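Local coordinates for protein putative polyphosphate kinase 2 (PDB 3CZP) that transfers a phosphate from inorganic polyphosphate to AMP, making ADP, and accepts GMP less efficiently, at residues 148-160 against 203-216. Sequence-based numbering, arbitrary orientation.
With ACT (acetate ion), chain D; ACT (acetate ion), chain E.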
# COMPACT_ATOMS: atom_id res chain seq x y z
N LEU A 148 16.82 10.48 9.08
CA LEU A 148 17.95 11.27 8.63
C LEU A 148 17.61 11.97 7.32
O LEU A 148 17.49 11.36 6.27
CB LEU A 148 19.19 10.37 8.47
CG LEU A 148 20.50 11.04 8.04
CD1 LEU A 148 21.02 12.01 9.10
CD2 LEU A 148 21.55 9.96 7.63
N LEU A 149 17.50 13.30 7.41
CA LEU A 149 16.94 14.13 6.38
C LEU A 149 17.98 15.08 5.85
O LEU A 149 18.50 15.97 6.57
CB LEU A 149 15.76 14.93 6.94
CG LEU A 149 15.17 15.95 5.96
CD1 LEU A 149 14.61 15.27 4.69
CD2 LEU A 149 14.07 16.74 6.61
N PHE A 150 18.33 14.90 4.61
CA PHE A 150 19.23 15.81 3.90
C PHE A 150 18.42 16.68 2.94
O PHE A 150 17.53 16.17 2.25
CB PHE A 150 20.21 14.99 3.05
CG PHE A 150 21.16 14.15 3.85
CD1 PHE A 150 22.41 14.68 4.25
CD2 PHE A 150 20.88 12.81 4.12
CE1 PHE A 150 23.32 13.88 4.93
CE2 PHE A 150 21.77 12.05 4.83
CZ PHE A 150 22.98 12.58 5.24
N LYS A 151 18.73 17.98 2.84
CA LYS A 151 18.14 18.84 1.81
C LYS A 151 19.25 19.57 0.99
O LYS A 151 20.04 20.34 1.53
CB LYS A 151 17.17 19.85 2.42
CG LYS A 151 16.19 19.26 3.41
CD LYS A 151 15.23 20.27 3.85
CE LYS A 151 15.54 20.78 5.25
NZ LYS A 151 14.61 21.79 5.45
N PHE A 152 19.25 19.37 -0.32
CA PHE A 152 20.27 19.94 -1.15
C PHE A 152 19.63 20.90 -2.10
O PHE A 152 18.67 20.56 -2.82
CB PHE A 152 21.08 18.87 -1.92
CG PHE A 152 21.88 17.98 -1.06
CD1 PHE A 152 23.10 18.38 -0.54
CD2 PHE A 152 21.43 16.69 -0.78
CE1 PHE A 152 23.84 17.50 0.26
CE2 PHE A 152 22.19 15.80 -0.03
CZ PHE A 152 23.35 16.20 0.50
N TRP A 153 20.19 22.09 -2.10
CA TRP A 153 19.87 23.12 -3.05
C TRP A 153 21.04 23.33 -4.01
O TRP A 153 22.08 23.86 -3.64
CB TRP A 153 19.54 24.44 -2.32
CG TRP A 153 19.28 25.62 -3.25
CD1 TRP A 153 20.19 26.31 -3.95
CD2 TRP A 153 18.02 26.20 -3.56
NE1 TRP A 153 19.58 27.28 -4.72
CE2 TRP A 153 18.24 27.23 -4.48
CE3 TRP A 153 16.71 25.93 -3.15
CZ2 TRP A 153 17.22 28.03 -4.94
CZ3 TRP A 153 15.69 26.73 -3.65
CH2 TRP A 153 15.95 27.75 -4.51
N PHE A 154 20.85 22.89 -5.24
CA PHE A 154 21.80 23.03 -6.33
C PHE A 154 21.68 24.42 -6.93
O PHE A 154 20.60 24.80 -7.42
CB PHE A 154 21.51 21.96 -7.40
CG PHE A 154 21.84 20.56 -6.94
CD1 PHE A 154 23.02 19.94 -7.32
CD2 PHE A 154 21.00 19.89 -6.05
CE1 PHE A 154 23.35 18.69 -6.83
CE2 PHE A 154 21.31 18.59 -5.60
CZ PHE A 154 22.47 18.01 -5.99
N HIS A 155 22.77 25.18 -6.87
CA HIS A 155 22.72 26.59 -7.21
C HIS A 155 23.50 26.95 -8.47
O HIS A 155 24.57 26.43 -8.71
CB HIS A 155 23.31 27.42 -6.08
CG HIS A 155 22.98 28.86 -6.20
ND1 HIS A 155 21.68 29.31 -6.27
CD2 HIS A 155 23.76 29.95 -6.32
CE1 HIS A 155 21.68 30.63 -6.39
NE2 HIS A 155 22.93 31.04 -6.43
N LEU A 156 22.97 27.94 -9.21
CA LEU A 156 23.75 28.70 -10.16
C LEU A 156 23.38 30.14 -9.96
O LEU A 156 22.28 30.46 -9.54
CB LEU A 156 23.44 28.30 -11.61
CG LEU A 156 23.73 26.89 -12.15
CD1 LEU A 156 23.08 26.73 -13.56
CD2 LEU A 156 25.24 26.60 -12.15
N SER A 157 24.33 31.02 -10.23
CA SER A 157 24.04 32.44 -10.28
C SER A 157 23.36 32.76 -11.58
O SER A 157 23.34 31.97 -12.53
CB SER A 157 25.30 33.30 -10.07
OG SER A 157 26.16 33.17 -11.17
N LYS A 158 22.81 33.96 -11.61
CA LYS A 158 22.09 34.42 -12.78
C LYS A 158 22.96 34.33 -14.02
O LYS A 158 22.53 33.79 -15.03
CB LYS A 158 21.61 35.84 -12.55
CG LYS A 158 20.57 36.31 -13.53
CD LYS A 158 20.02 37.60 -13.04
CE LYS A 158 18.95 38.19 -13.98
NZ LYS A 158 17.61 37.56 -13.86
N LYS A 159 24.19 34.84 -13.89
CA LYS A 159 25.24 34.82 -14.93
C LYS A 159 25.60 33.41 -15.37
O LYS A 159 25.82 33.16 -16.55
CB LYS A 159 26.52 35.49 -14.40
CG LYS A 159 26.75 36.89 -14.91
CD LYS A 159 28.13 37.45 -14.51
CE LYS A 159 28.10 38.98 -14.30
NZ LYS A 159 27.09 39.64 -15.17
N GLN A 160 25.68 32.49 -14.40
CA GLN A 160 26.01 31.09 -14.67
C GLN A 160 24.82 30.43 -15.38
O GLN A 160 25.00 29.80 -16.40
CB GLN A 160 26.35 30.33 -13.38
CG GLN A 160 27.78 30.58 -12.82
CD GLN A 160 27.96 30.07 -11.39
OE1 GLN A 160 27.00 29.92 -10.64
NE2 GLN A 160 29.19 29.80 -11.02
N THR A 203 13.54 26.97 7.08
CA THR A 203 13.47 25.51 7.16
C THR A 203 14.82 24.85 7.30
O THR A 203 14.91 23.61 7.32
CB THR A 203 12.73 24.93 5.95
OG1 THR A 203 13.45 25.27 4.77
CG2 THR A 203 11.26 25.47 5.92
N SER A 204 15.87 25.64 7.38
CA SER A 204 17.18 25.10 7.70
C SER A 204 17.31 25.00 9.21
O SER A 204 17.34 25.98 9.88
CB SER A 204 18.30 25.95 7.11
OG SER A 204 19.48 25.12 7.03
N ARG A 205 17.41 23.79 9.73
CA ARG A 205 17.44 23.52 11.17
C ARG A 205 18.67 22.70 11.45
O ARG A 205 19.26 22.08 10.54
CB ARG A 205 16.21 22.72 11.60
CG ARG A 205 14.95 23.47 11.50
CD ARG A 205 14.87 24.41 12.65
NE ARG A 205 13.65 25.19 12.64
CZ ARG A 205 13.48 26.32 11.97
NH1 ARG A 205 14.47 26.82 11.28
NH2 ARG A 205 12.33 26.95 12.07
N ASP A 206 19.07 22.68 12.71
CA ASP A 206 20.27 21.94 13.12
C ASP A 206 20.12 20.42 12.85
O ASP A 206 21.09 19.72 12.48
CB ASP A 206 20.55 22.20 14.60
CG ASP A 206 21.13 23.61 14.86
OD1 ASP A 206 21.42 24.38 13.89
OD2 ASP A 206 21.26 23.92 16.08
N TYR A 207 18.91 19.91 13.03
CA TYR A 207 18.62 18.47 12.78
C TYR A 207 18.26 18.16 11.32
O TYR A 207 18.10 17.02 10.97
CB TYR A 207 17.47 18.01 13.69
CG TYR A 207 16.25 18.88 13.54
CD1 TYR A 207 15.39 18.70 12.49
CD2 TYR A 207 16.02 19.93 14.40
CE1 TYR A 207 14.33 19.50 12.30
CE2 TYR A 207 14.93 20.73 14.24
CZ TYR A 207 14.09 20.48 13.20
OH TYR A 207 13.04 21.28 13.02
N ALA A 208 18.07 19.18 10.49
CA ALA A 208 17.82 18.98 9.08
C ALA A 208 18.21 20.28 8.31
O ALA A 208 17.37 21.13 8.00
CB ALA A 208 16.38 18.58 8.86
N PRO A 209 19.53 20.47 8.09
CA PRO A 209 20.07 21.65 7.43
C PRO A 209 19.76 21.68 5.94
O PRO A 209 19.58 20.62 5.32
CB PRO A 209 21.57 21.50 7.62
CG PRO A 209 21.74 20.44 8.63
CD PRO A 209 20.61 19.56 8.51
N TRP A 210 19.76 22.87 5.35
CA TRP A 210 19.83 22.98 3.89
C TRP A 210 21.30 23.05 3.53
O TRP A 210 22.06 23.81 4.16
CB TRP A 210 19.13 24.24 3.38
CG TRP A 210 17.72 24.06 3.09
CD1 TRP A 210 16.67 24.40 3.90
CD2 TRP A 210 17.16 23.49 1.92
NE1 TRP A 210 15.49 24.08 3.28
CE2 TRP A 210 15.76 23.53 2.06
CE3 TRP A 210 17.72 22.94 0.75
CZ2 TRP A 210 14.91 23.02 1.10
CZ3 TRP A 210 16.85 22.46 -0.23
CH2 TRP A 210 15.48 22.48 -0.05
N TYR A 211 21.67 22.37 2.46
CA TYR A 211 23.05 22.46 1.96
C TYR A 211 22.97 23.09 0.57
O TYR A 211 22.38 22.52 -0.33
CB TYR A 211 23.68 21.07 1.91
CG TYR A 211 23.79 20.37 3.27
CD1 TYR A 211 24.79 20.70 4.13
CD2 TYR A 211 22.88 19.41 3.66
CE1 TYR A 211 24.92 20.08 5.36
CE2 TYR A 211 22.99 18.77 4.87
CZ TYR A 211 24.02 19.13 5.72
OH TYR A 211 24.19 18.50 6.96
N VAL A 212 23.54 24.29 0.42
CA VAL A 212 23.57 25.01 -0.85
C VAL A 212 24.87 24.63 -1.56
O VAL A 212 25.98 24.89 -1.08
CB VAL A 212 23.45 26.53 -0.67
CG1 VAL A 212 23.52 27.23 -2.05
CG2 VAL A 212 22.16 26.90 0.10
N VAL A 213 24.73 23.94 -2.68
CA VAL A 213 25.90 23.41 -3.39
C VAL A 213 25.99 24.09 -4.73
O VAL A 213 25.04 23.97 -5.53
CB VAL A 213 25.76 21.89 -3.61
CG1 VAL A 213 27.06 21.31 -4.31
CG2 VAL A 213 25.49 21.17 -2.26
N GLU A 214 27.08 24.80 -4.99
CA GLU A 214 27.29 25.42 -6.30
C GLU A 214 27.39 24.36 -7.41
O GLU A 214 28.20 23.42 -7.35
CB GLU A 214 28.54 26.31 -6.29
CG GLU A 214 28.64 27.12 -7.58
CD GLU A 214 29.76 28.17 -7.58
OE1 GLU A 214 30.42 28.34 -6.52
OE2 GLU A 214 29.95 28.82 -8.65
N GLY A 215 26.57 24.50 -8.44
CA GLY A 215 26.42 23.46 -9.44
C GLY A 215 27.16 23.65 -10.75
O GLY A 215 26.96 22.87 -11.70
N ALA A 216 28.00 24.66 -10.82
CA ALA A 216 28.63 25.03 -12.07
C ALA A 216 29.69 23.98 -12.41
O ALA A 216 29.82 23.62 -13.55
CB ALA A 216 29.22 26.44 -11.98
C ACT D . 16.91 23.99 15.67
O ACT D . 17.66 24.64 14.89
OXT ACT D . 15.76 24.47 15.89
CH3 ACT D . 17.32 22.70 16.33
C ACT E . 21.88 15.97 8.84
O ACT E . 22.91 16.04 8.12
OXT ACT E . 20.82 15.94 8.19
CH3 ACT E . 21.92 15.96 10.35
O HOH W 1 18.06 14.58 10.10
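Lys151 NZ is gripped by three groups: it donates to Thr203 O over 2.6 Å, forms a salt bridge with Glu139 of helix 125-144 and hydrogen-bonds with Tyr111 OH. Toward Thr203 the ammonium stands 45° out of the carbonyl plane, a position the lysine reaches by bending at chi3 (-104°). On the way its chain crosses the Trp210 indole at about a right angle, and CB sits over the face, 3.6 Å from the centroid of the six-membered ring, a CH-pi contact. The indole's rotation is fixed from its edge, since Trp210 NE1 donates nearly in the ring plane to Thr203 OG1 (2.8 Å), which also hydrogen-bonds to Val199 O in helix 186-203. Five backbone bonds run as a parallel ladder from Tyr211 N to Lys151 O through to Gly215 N to His155 O, with strand axes 28° apart. This ladder joins edge strand 210-214 to strand 148-155 in the five-stranded parallel sheet, order 2-3-1-4-5, of the N-terminal PPK2 domain, a P-loop NTPase relative that seems to be catalytically inactive. Phe152 and Tyr211 share the face covered by helix 218-238, their rings oblique. At the C-terminal end of strand 210-214, Glu214 OE2 accepts a nearly straight bond from Gln160 NE2 (2.7 Å), lying in the amide plane. Ser157 OG accepts weakly from Gln160 N and Gln160 OE1 accepts from Ser157 N, a capping box.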